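Local coordinates for acyl-[acyl-carrier-protein]--UDP-N-acetylglucosamine O-acyltransferase (Helicobacter pylori, PDB 1J2Z) that catalyses transfer of a (3R)-hydroxyacyl chain from acyl carrier protein to UDP-N-acetylglucosamine, probably opening lipid A biosynthesis as a homotrimer, at residues D109-M114 against C123-H128; K39-V44 against E57-A62; T153-F158 against S171-D176; K18-G23 against V32-G37. All coordinates share one frame; numbering follows the deposited sequence.

Contact 1: D109-M114 against C123-H128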
# COMPACT_ATOMS: atom_id res chain seq x y z
N ASP A 109 15.85 19.09 0.95
CA ASP A 109 17.04 18.30 1.28
C ASP A 109 16.95 17.39 2.50
O ASP A 109 16.13 17.58 3.40
CB ASP A 109 18.23 19.23 1.49
CG ASP A 109 18.34 20.29 0.43
OD1 ASP A 109 18.31 19.96 -0.77
OD2 ASP A 109 18.46 21.47 0.80
N LYS A 110 17.83 16.40 2.52
CA LYS A 110 17.94 15.46 3.61
C LYS A 110 16.62 14.84 4.06
O LYS A 110 16.31 14.80 5.25
CB LYS A 110 18.64 16.14 4.79
CG LYS A 110 20.07 16.55 4.44
CD LYS A 110 20.75 17.32 5.55
CE LYS A 110 22.19 17.64 5.16
NZ LYS A 110 22.86 18.48 6.17
N ASN A 111 15.84 14.37 3.10
CA ASN A 111 14.58 13.72 3.40
C ASN A 111 14.72 12.23 3.15
O ASN A 111 15.61 11.79 2.41
CB ASN A 111 13.46 14.25 2.52
CG ASN A 111 13.21 15.72 2.71
OD1 ASN A 111 12.78 16.15 3.78
ND2 ASN A 111 13.48 16.51 1.68
N LEU A 112 13.84 11.46 3.77
CA LEU A 112 13.82 10.03 3.58
C LEU A 112 12.39 9.68 3.21
O LEU A 112 11.46 9.96 3.96
CB LEU A 112 14.21 9.30 4.87
CG LEU A 112 13.95 7.78 4.88
CD1 LEU A 112 14.67 7.11 3.71
CD2 LEU A 112 14.40 7.19 6.21
N LEU A 113 12.21 9.13 2.01
CA LEU A 113 10.88 8.71 1.57
C LEU A 113 11.01 7.19 1.46
O LEU A 113 11.67 6.69 0.55
CB LEU A 113 10.52 9.31 0.21
CG LEU A 113 10.72 10.82 0.00
CD1 LEU A 113 10.11 11.23 -1.33
CD2 LEU A 113 10.09 11.59 1.12
N MET A 114 10.41 6.47 2.40
CA MET A 114 10.48 5.02 2.41
C MET A 114 9.73 4.41 1.23
O MET A 114 9.14 5.13 0.42
CB MET A 114 9.94 4.48 3.74
CG MET A 114 10.87 4.81 4.91
SD MET A 114 10.35 4.13 6.50
CE MET A 114 10.54 5.54 7.54
N CYS A 123 2.90 18.96 -5.12
CA CYS A 123 3.20 18.90 -3.70
C CYS A 123 4.52 19.61 -3.43
O CYS A 123 5.37 19.73 -4.31
CB CYS A 123 3.29 17.46 -3.20
SG CYS A 123 1.68 16.61 -3.06
N VAL A 124 4.68 20.08 -2.20
CA VAL A 124 5.90 20.76 -1.81
C VAL A 124 6.34 20.17 -0.48
O VAL A 124 5.63 20.25 0.51
CB VAL A 124 5.67 22.28 -1.63
CG1 VAL A 124 6.92 22.92 -1.06
CG2 VAL A 124 5.33 22.91 -2.97
N ILE A 125 7.52 19.56 -0.49
CA ILE A 125 8.09 18.97 0.71
C ILE A 125 9.37 19.72 1.02
O ILE A 125 10.15 20.03 0.11
CB ILE A 125 8.41 17.47 0.50
CG1 ILE A 125 7.11 16.69 0.27
CG2 ILE A 125 9.16 16.91 1.70
CD1 ILE A 125 7.32 15.23 -0.09
N GLY A 126 9.59 20.03 2.29
CA GLY A 126 10.78 20.76 2.70
C GLY A 126 12.01 19.88 2.90
O GLY A 126 12.33 19.04 2.05
N SER A 127 12.69 20.08 4.03
CA SER A 127 13.90 19.32 4.34
C SER A 127 13.81 18.60 5.69
O SER A 127 12.98 18.95 6.53
CB SER A 127 15.11 20.27 4.34
OG SER A 127 15.32 20.84 3.06
N HIS A 128 14.67 17.61 5.88
CA HIS A 128 14.71 16.83 7.12
C HIS A 128 13.41 16.11 7.43
O HIS A 128 13.09 15.88 8.60
CB HIS A 128 15.08 17.74 8.30
CG HIS A 128 16.40 18.44 8.12
ND1 HIS A 128 17.60 17.79 8.22
CD2 HIS A 128 16.69 19.72 7.80
CE1 HIS A 128 18.58 18.64 7.97
NE2 HIS A 128 18.05 19.82 7.71

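Contact 2: K39-V44 against E57-A62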
# COMPACT_ATOMS: atom_id res chain seq x y z
N LYS A 39 23.23 8.93 -6.85
CA LYS A 39 23.36 7.48 -6.99
C LYS A 39 22.02 6.81 -7.28
O LYS A 39 21.11 6.84 -6.46
CB LYS A 39 23.97 6.85 -5.74
CG LYS A 39 24.08 5.33 -5.85
CD LYS A 39 24.76 4.68 -4.65
CE LYS A 39 24.85 3.17 -4.84
NZ LYS A 39 25.66 2.52 -3.77
N LEU A 40 21.92 6.22 -8.46
CA LEU A 40 20.72 5.52 -8.86
C LEU A 40 21.02 4.04 -8.83
O LEU A 40 21.98 3.59 -9.45
CB LEU A 40 20.31 5.90 -10.29
CG LEU A 40 20.06 7.36 -10.63
CD1 LEU A 40 19.58 7.46 -12.07
CD2 LEU A 40 19.02 7.95 -9.68
N HIS A 41 20.22 3.28 -8.09
CA HIS A 41 20.44 1.84 -8.06
C HIS A 41 19.92 1.30 -9.38
O HIS A 41 19.57 2.07 -10.27
CB HIS A 41 19.69 1.22 -6.89
CG HIS A 41 20.25 1.61 -5.56
ND1 HIS A 41 20.65 0.68 -4.62
CD2 HIS A 41 20.51 2.82 -5.02
CE1 HIS A 41 21.13 1.31 -3.56
NE2 HIS A 41 21.06 2.61 -3.78
N ASN A 42 19.86 -0.01 -9.52
CA ASN A 42 19.37 -0.59 -10.76
C ASN A 42 17.88 -0.29 -10.94
O ASN A 42 17.15 -0.09 -9.97
CB ASN A 42 19.56 -2.11 -10.74
CG ASN A 42 18.69 -2.80 -9.70
OD1 ASN A 42 17.59 -3.28 -10.00
ND2 ASN A 42 19.16 -2.82 -8.46
N ASN A 43 17.45 -0.23 -12.19
CA ASN A 43 16.04 -0.03 -12.52
C ASN A 43 15.30 1.19 -11.99
O ASN A 43 14.16 1.07 -11.54
CB ASN A 43 15.27 -1.29 -12.13
CG ASN A 43 15.65 -2.49 -12.98
OD1 ASN A 43 15.24 -2.60 -14.14
ND2 ASN A 43 16.44 -3.39 -12.41
N VAL A 44 15.94 2.35 -12.01
CA VAL A 44 15.26 3.56 -11.59
C VAL A 44 14.72 4.21 -12.87
O VAL A 44 15.41 4.24 -13.89
CB VAL A 44 16.21 4.56 -10.88
CG1 VAL A 44 15.50 5.90 -10.67
CG2 VAL A 44 16.66 4.00 -9.53
N GLU A 57 20.17 9.68 -3.37
CA GLU A 57 20.24 8.27 -3.74
C GLU A 57 18.84 7.71 -3.90
O GLU A 57 17.98 7.92 -3.05
CB GLU A 57 21.00 7.48 -2.66
CG GLU A 57 21.22 6.01 -2.99
CD GLU A 57 22.01 5.29 -1.90
OE1 GLU A 57 22.33 4.10 -2.09
OE2 GLU A 57 22.31 5.91 -0.87
N ILE A 58 18.61 7.00 -5.00
CA ILE A 58 17.30 6.44 -5.30
C ILE A 58 17.40 4.94 -5.51
O ILE A 58 18.19 4.47 -6.33
CB ILE A 58 16.72 7.11 -6.56
CG1 ILE A 58 16.70 8.63 -6.35
CG2 ILE A 58 15.33 6.56 -6.87
CD1 ILE A 58 16.32 9.43 -7.57
N PHE A 59 16.57 4.19 -4.79
CA PHE A 59 16.58 2.73 -4.85
C PHE A 59 15.77 2.10 -6.00
O PHE A 59 14.97 2.76 -6.64
CB PHE A 59 16.15 2.17 -3.49
CG PHE A 59 17.21 2.34 -2.43
CD1 PHE A 59 17.53 3.61 -1.93
CD2 PHE A 59 17.91 1.24 -1.94
CE1 PHE A 59 18.53 3.78 -0.97
CE2 PHE A 59 18.92 1.39 -0.98
CZ PHE A 59 19.23 2.66 -0.50
N PRO A 60 15.98 0.79 -6.25
CA PRO A 60 15.29 0.06 -7.32
C PRO A 60 13.79 0.22 -7.49
O PRO A 60 13.03 0.26 -6.53
CB PRO A 60 15.67 -1.40 -7.03
CG PRO A 60 17.02 -1.28 -6.40
CD PRO A 60 16.83 -0.12 -5.46
N PHE A 61 13.39 0.31 -8.75
CA PHE A 61 11.99 0.41 -9.13
C PHE A 61 11.24 1.66 -8.70
O PHE A 61 10.01 1.65 -8.62
CB PHE A 61 11.26 -0.85 -8.67
CG PHE A 61 11.90 -2.13 -9.15
CD1 PHE A 61 12.06 -3.21 -8.29
CD2 PHE A 61 12.37 -2.25 -10.46
CE1 PHE A 61 12.66 -4.39 -8.73
CE2 PHE A 61 12.97 -3.42 -10.91
CZ PHE A 61 13.12 -4.50 -10.04
N ALA A 62 11.97 2.73 -8.41
CA ALA A 62 11.30 3.98 -8.06
C ALA A 62 10.95 4.63 -9.40
O ALA A 62 11.67 4.44 -10.38
CB ALA A 62 12.24 4.88 -7.27
O HOH W 1 24.49 2.72 -1.09

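Contact 3: T153-F158 against S171-D176. With SOG (octyl 1-thio-beta-D-glucopyranoside), chain B.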
# COMPACT_ATOMS: atom_id res chain seq x y z
N THR A 153 -0.22 6.38 5.84
CA THR A 153 -1.05 7.56 6.09
C THR A 153 -1.40 8.23 4.77
O THR A 153 -0.57 8.29 3.85
CB THR A 153 -0.31 8.60 6.98
OG1 THR A 153 -0.26 8.12 8.33
CG2 THR A 153 -1.02 9.95 6.95
N ALA A 154 -2.63 8.71 4.66
CA ALA A 154 -3.09 9.38 3.45
C ALA A 154 -3.36 10.84 3.79
O ALA A 154 -4.05 11.13 4.77
CB ALA A 154 -4.36 8.72 2.92
N ILE A 155 -2.81 11.75 2.99
CA ILE A 155 -3.01 13.18 3.19
C ILE A 155 -3.84 13.65 1.99
O ILE A 155 -3.46 13.41 0.84
CB ILE A 155 -1.68 13.96 3.19
CG1 ILE A 155 -0.69 13.31 4.17
CG2 ILE A 155 -1.93 15.42 3.58
CD1 ILE A 155 -1.12 13.32 5.61
N HIS A 156 -4.96 14.31 2.26
CA HIS A 156 -5.84 14.78 1.20
C HIS A 156 -5.34 16.05 0.52
O HIS A 156 -4.49 16.76 1.05
CB HIS A 156 -7.25 14.99 1.74
CG HIS A 156 -7.85 13.76 2.37
ND1 HIS A 156 -7.61 12.49 1.90
CD2 HIS A 156 -8.69 13.62 3.43
CE1 HIS A 156 -8.27 11.62 2.63
NE2 HIS A 156 -8.94 12.27 3.56
N GLN A 157 -5.90 16.34 -0.65
CA GLN A 157 -5.51 17.49 -1.45
C GLN A 157 -5.55 18.84 -0.72
O GLN A 157 -6.43 19.10 0.08
CB GLN A 157 -6.39 17.58 -2.70
CG GLN A 157 -7.82 18.05 -2.43
CD GLN A 157 -8.71 17.98 -3.65
OE1 GLN A 157 -8.32 18.36 -4.75
NE2 GLN A 157 -9.94 17.51 -3.45
N PHE A 158 -4.57 19.68 -1.04
CA PHE A 158 -4.46 21.02 -0.47
C PHE A 158 -4.16 21.10 1.02
O PHE A 158 -4.15 22.19 1.59
CB PHE A 158 -5.72 21.84 -0.78
CG PHE A 158 -5.88 22.15 -2.23
CD1 PHE A 158 -6.75 21.42 -3.03
CD2 PHE A 158 -5.12 23.16 -2.83
CE1 PHE A 158 -6.86 21.68 -4.39
CE2 PHE A 158 -5.21 23.42 -4.19
CZ PHE A 158 -6.09 22.68 -4.97
N SER A 171 -3.13 7.29 9.41
CA SER A 171 -4.03 8.42 9.59
C SER A 171 -4.56 8.88 8.24
O SER A 171 -4.00 8.54 7.19
CB SER A 171 -3.31 9.59 10.26
OG SER A 171 -2.76 9.22 11.51
N ALA A 172 -5.63 9.65 8.27
CA ALA A 172 -6.23 10.22 7.08
C ALA A 172 -6.41 11.69 7.45
O ALA A 172 -7.29 12.03 8.24
CB ALA A 172 -7.59 9.57 6.79
N LEU A 173 -5.55 12.55 6.91
CA LEU A 173 -5.59 13.97 7.24
C LEU A 173 -6.27 14.82 6.17
O LEU A 173 -5.86 14.82 5.00
CB LEU A 173 -4.16 14.48 7.49
CG LEU A 173 -3.97 15.91 8.01
CD1 LEU A 173 -4.66 16.08 9.37
CD2 LEU A 173 -2.47 16.19 8.14
N GLY A 174 -7.30 15.55 6.58
CA GLY A 174 -8.03 16.40 5.66
C GLY A 174 -7.97 17.88 6.03
O GLY A 174 -8.63 18.70 5.40
N LYS A 175 -7.18 18.21 7.04
CA LYS A 175 -7.05 19.60 7.47
C LYS A 175 -5.61 19.98 7.75
O LYS A 175 -4.75 19.12 7.91
CB LYS A 175 -7.91 19.85 8.71
CG LYS A 175 -9.41 19.83 8.45
CD LYS A 175 -10.17 20.31 9.67
CE LYS A 175 -11.67 20.40 9.40
NZ LYS A 175 -12.40 20.90 10.60
N ASP A 176 -5.35 21.28 7.81
CA ASP A 176 -4.01 21.80 8.06
C ASP A 176 -3.56 21.56 9.50
O ASP A 176 -4.37 21.51 10.42
CB ASP A 176 -3.95 23.30 7.78
CG ASP A 176 -4.18 23.63 6.32
OD1 ASP A 176 -4.30 22.70 5.50
OD2 ASP A 176 -4.22 24.84 6.00
C1 SOG B . -5.52 13.17 -6.49
C2 SOG B . -4.69 13.73 -7.67
C3 SOG B . -3.92 12.58 -8.35
C4 SOG B . -3.00 11.95 -7.30
C5 SOG B . -3.87 11.40 -6.13
C6 SOG B . -2.99 10.78 -5.06
C1' SOG B . -7.51 13.84 -5.32
C2' SOG B . -7.51 14.10 -3.83
C3' SOG B . -8.90 14.44 -3.33
C4' SOG B . -8.90 14.71 -1.83
C5' SOG B . -10.30 15.06 -1.34
C6' SOG B . -10.33 15.19 0.16
C7' SOG B . -11.71 15.54 0.67
C8' SOG B . -11.71 15.65 2.17
S1 SOG B . -6.23 14.23 -5.83
O2 SOG B . -5.54 14.36 -8.62
O3 SOG B . -3.15 13.09 -9.42
O4 SOG B . -2.26 10.89 -7.89
O5 SOG B . -4.63 12.50 -5.55
O6 SOG B . -2.69 9.44 -5.39
O HOH W 2 -5.24 24.50 3.51

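Contact 4: K18-G23 against V32-G37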
# COMPACT_ATOMS: atom_id res chain seq x y z
N LYS A 18 29.22 15.07 -13.01
CA LYS A 18 30.29 14.17 -12.63
C LYS A 18 30.01 13.44 -11.32
O LYS A 18 29.24 13.91 -10.48
CB LYS A 18 31.61 14.94 -12.52
CG LYS A 18 32.77 14.10 -12.01
CD LYS A 18 32.93 12.83 -12.83
CE LYS A 18 33.87 11.84 -12.16
NZ LYS A 18 33.83 10.52 -12.84
N GLY A 19 30.63 12.27 -11.16
CA GLY A 19 30.46 11.48 -9.95
C GLY A 19 29.13 10.75 -9.84
O GLY A 19 28.86 10.12 -8.82
N VAL A 20 28.30 10.82 -10.87
CA VAL A 20 27.00 10.16 -10.84
C VAL A 20 27.07 8.65 -11.07
O VAL A 20 27.74 8.19 -11.99
CB VAL A 20 26.02 10.76 -11.88
CG1 VAL A 20 24.70 9.99 -11.88
CG2 VAL A 20 25.78 12.23 -11.56
N GLU A 21 26.38 7.89 -10.24
CA GLU A 21 26.34 6.44 -10.36
C GLU A 21 24.96 6.02 -10.86
O GLU A 21 23.94 6.45 -10.31
CB GLU A 21 26.62 5.77 -9.02
CG GLU A 21 28.00 6.05 -8.46
CD GLU A 21 28.20 5.41 -7.10
OE1 GLU A 21 28.06 4.17 -7.01
OE2 GLU A 21 28.50 6.14 -6.13
N ILE A 22 24.93 5.19 -11.89
CA ILE A 22 23.67 4.73 -12.46
C ILE A 22 23.70 3.21 -12.56
O ILE A 22 24.56 2.64 -13.25
CB ILE A 22 23.45 5.37 -13.86
CG1 ILE A 22 23.37 6.89 -13.72
CG2 ILE A 22 22.18 4.83 -14.49
CD1 ILE A 22 23.20 7.64 -15.03
N GLY A 23 22.78 2.56 -11.86
CA GLY A 23 22.73 1.11 -11.86
C GLY A 23 22.22 0.49 -13.14
O GLY A 23 21.85 1.19 -14.08
N VAL A 32 15.78 14.97 -18.05
CA VAL A 32 16.36 14.73 -16.74
C VAL A 32 17.72 15.38 -16.51
O VAL A 32 18.52 15.52 -17.43
CB VAL A 32 16.50 13.20 -16.47
CG1 VAL A 32 17.16 12.96 -15.11
CG2 VAL A 32 15.13 12.52 -16.53
N LYS A 33 17.95 15.78 -15.26
CA LYS A 33 19.22 16.38 -14.86
C LYS A 33 19.62 15.74 -13.54
O LYS A 33 18.82 15.66 -12.61
CB LYS A 33 19.06 17.89 -14.67
CG LYS A 33 18.62 18.63 -15.92
CD LYS A 33 18.35 20.08 -15.63
CE LYS A 33 17.86 20.79 -16.87
NZ LYS A 33 16.73 20.07 -17.51
N LEU A 34 20.85 15.25 -13.47
CA LEU A 34 21.35 14.62 -12.26
C LEU A 34 22.58 15.38 -11.80
O LEU A 34 23.60 15.40 -12.50
CB LEU A 34 21.70 13.15 -12.52
CG LEU A 34 20.60 12.26 -13.11
CD1 LEU A 34 21.15 10.86 -13.32
CD2 LEU A 34 19.39 12.23 -12.18
N ASP A 35 22.49 16.01 -10.64
CA ASP A 35 23.61 16.78 -10.11
C ASP A 35 24.67 15.84 -9.56
O ASP A 35 24.49 14.62 -9.50
CB ASP A 35 23.11 17.74 -9.02
CG ASP A 35 23.98 19.00 -8.89
OD1 ASP A 35 23.58 19.93 -8.17
OD2 ASP A 35 25.07 19.05 -9.50
N GLU A 36 25.79 16.43 -9.15
CA GLU A 36 26.93 15.70 -8.62
C GLU A 36 26.65 14.71 -7.50
O GLU A 36 25.89 14.98 -6.57
CB GLU A 36 27.99 16.70 -8.14
CG GLU A 36 29.17 16.06 -7.43
CD GLU A 36 30.25 17.08 -7.06
OE1 GLU A 36 29.95 18.03 -6.30
OE2 GLU A 36 31.39 16.93 -7.53
N GLY A 37 27.29 13.54 -7.59
CA GLY A 37 27.17 12.53 -6.57
C GLY A 37 25.87 11.75 -6.49
O GLY A 37 25.70 10.96 -5.56

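Contact 1: D109-M114 against C123-H128
Asp109 to Asn111 and Gly126 to His128 form the same corner in two successive coils of a left-handed parallel beta-helix, in the hexapeptide-repeat region. The amide of Asp109 points at the hydroxyl of Ser127, N to OG 2.8 Å, in a nearly straight bond (164° at the hydrogen). Ser127 presents that oxygen by holding it anti to its own carbonyl carbon (chi1 -63°). A second bond runs the other way, from His128 N to Asp109 O at 2.9 Å. The carboxylate of Asp109 turns instead to the amide of Glu84, one coil earlier.

Deeper in the corner, Asn111 ND2 donates to Gly126 O at 2.8 Å. The acceptor lies close to the plane of the Asn111 amide, whereas the donor is tilted 19° from the carbonyl plane of Gly126. Asn111 OD1 accepts from the amide of Cys129. On the outer side, the extended chain of Lys110 runs alongside the His128 side chain in the same direction, with Lys110 CD 3.5 Å from His128 CE1. The His128 ring in turn stacks on Tyr146 of the following coil.

With both ends of its amide engaged, the buried Asn111 is fixed against a flip, and two side chains, those of Ser127 and Asn111, take up backbone groups where the chain bends from one sheet to the next.

Contact 2: K39-V44 against E57-A62
His41 meets two partners from the next coil of the left-handed beta-helix: Glu57 at the edge of its ring and Phe59 over one face. The two strands, 39-40 and 57-58, are parallel neighbours in one sheet of that helix, joined by routine bonds from Ile58 N to Lys39 O and from His41 N to Ile58 O.

The imidazole and the Glu57 carboxylate are nearly coplanar, 18° apart. His41 NE2 donates to Glu57 OE1 at 2.6 Å, meeting the oxygen on its anti side. Glu57 reaches this edge with an extended chain whose CG stands anti to the backbone N (chi1 -176°). Against Phe59 the imidazole stacks face to face, with centroids 4.0 Å apart and NE2 over the centre of the phenyl ring; Arg89 makes a cation-pi contact with the same phenyl. The imidazole is thus held by both its edge and its face, and a sulfate ion, probably from the crystallisation liquor, lies beside it. Lys39 runs parallel to Glu57, and a water joins them, 2.9 Å from Lys39 NZ and 2.8 Å from Glu57 OE1.

On the inner face Leu40 CD2 packs on Ile58 CD1 at 3.7 Å, while Val44 meets Ile58 at about a right angle. Around the corner Phe61 N reaches Asn43 O from above the carbonyl plane. Beside it, Asn43 ND2 uses an in-plane lone pair of Asn42 OD1 at 2.7 Å, an oxygen also bonded to Thr45 OG1 of the second subunit.

Contact 3: T153-F158 against S171-D176
His156, which packs on Leu173 and Gly174, belongs with Gln157 to the pocket occupied by an octyl thioglucoside molecule. The octyl chain passes close to both side chains: its C6' lies 3.5 Å from His156 CB, and its C3' is 3.2 Å from Gln157 NE2. With chi1 at -57° the imidazole swings away from its own carbonyl and lies over the following coil, where His156 CD2 comes within 3.6 Å of Gly174 CA. Gln157 probably also contacts the substrate, as in related enzymes.

Behind the pocket wall, strands 154-155 and 172-173 are parallel neighbours in one face of the left-handed beta-helix. Bonds alternate from Ala154 N to Ser171 O, Leu173 N to Ala154 O and His156 N to Leu173 O. The pattern is extended by a side chain: Ser171 N donates to Thr153 OG1 at 3.2 Å, and that hydroxyl also bonds to Gly150 O. The side chains of Ile155 and Leu173 run alongside each other into the interior, Ile155 CD1 3.8 Å from Leu173 CB. Ala154 and Ala172 stand on the other face, where they pack on Leu152 and Lys170 of the third subunit, respectively. Past the strands, a water lies 3.2 Å from Phe158 O and 2.7 Å from Asp176 OD2. The same carboxylate oxygen forms a salt bridge with Arg160 and accepts from the hydroxyl of Ser251, while the ring of Phe158 stacks on His140.

Contact 4: K18-G23 against V32-G37
Val20 and Leu34 meet at about a right angle, Val20 CG1 touching Leu34 CD1 at 3.9 Å. The other methyl of the valine, CG2, instead rests 3.4 Å from the backbone oxygen of Asp35. Ile22 CD1 approaches the same leucine methyl, Leu34 CD1, more loosely, at 4.2 Å. Leu34 leaves its strand toward the earlier coil, and a chi1 of -55° sets CG beside its own backbone N, so that CD1 meets both.

These apolar tips belong to the interior of a left-handed parallel beta-helix near its N-terminal end, where Ile28, Leu46 and Val52 also pack on Leu34. Around them the two corners stack one coil apart: Lys18 O faces Glu36 CA at 3.5 Å, a CA-H...O contact, and Gly19 O lies 3.7 Å from Gly37 CA. Gly19 and Gly37 each turn the corner with positive phi, near 75°, a backbone shape that glycine adopts more readily than other residues.

Further out, Asp35 steadies the second corner. Its OD2 accepts from Glu36 N at 2.7 Å, the donor standing above the carboxylate plane, and its OD1 forms a salt bridge with Lys54 of the following coil.

Overall arrangement
Along the chain the order is contact 4, contact 2, contact 1, contact 3, which is also a progression along the beta-helix, contacts 4 and 3 lying on opposite sides of the chain's centre, about 34 Å apart between centres. Contacts 4 and 2 touch, their centres about 12 Å apart: strands 21-22 and 39-40 are neighbours in one sheet, and Leu40 packs on Leu34. Contact 1 reaches the same sheet through strand 112-113, about 17 Å from contact 2, centre to centre. Contact 3 belongs to another sheet. Contacts 2 and 1 reach the second subunit, contacts 2 and 3 the third, so the repeated coils also build the trimer.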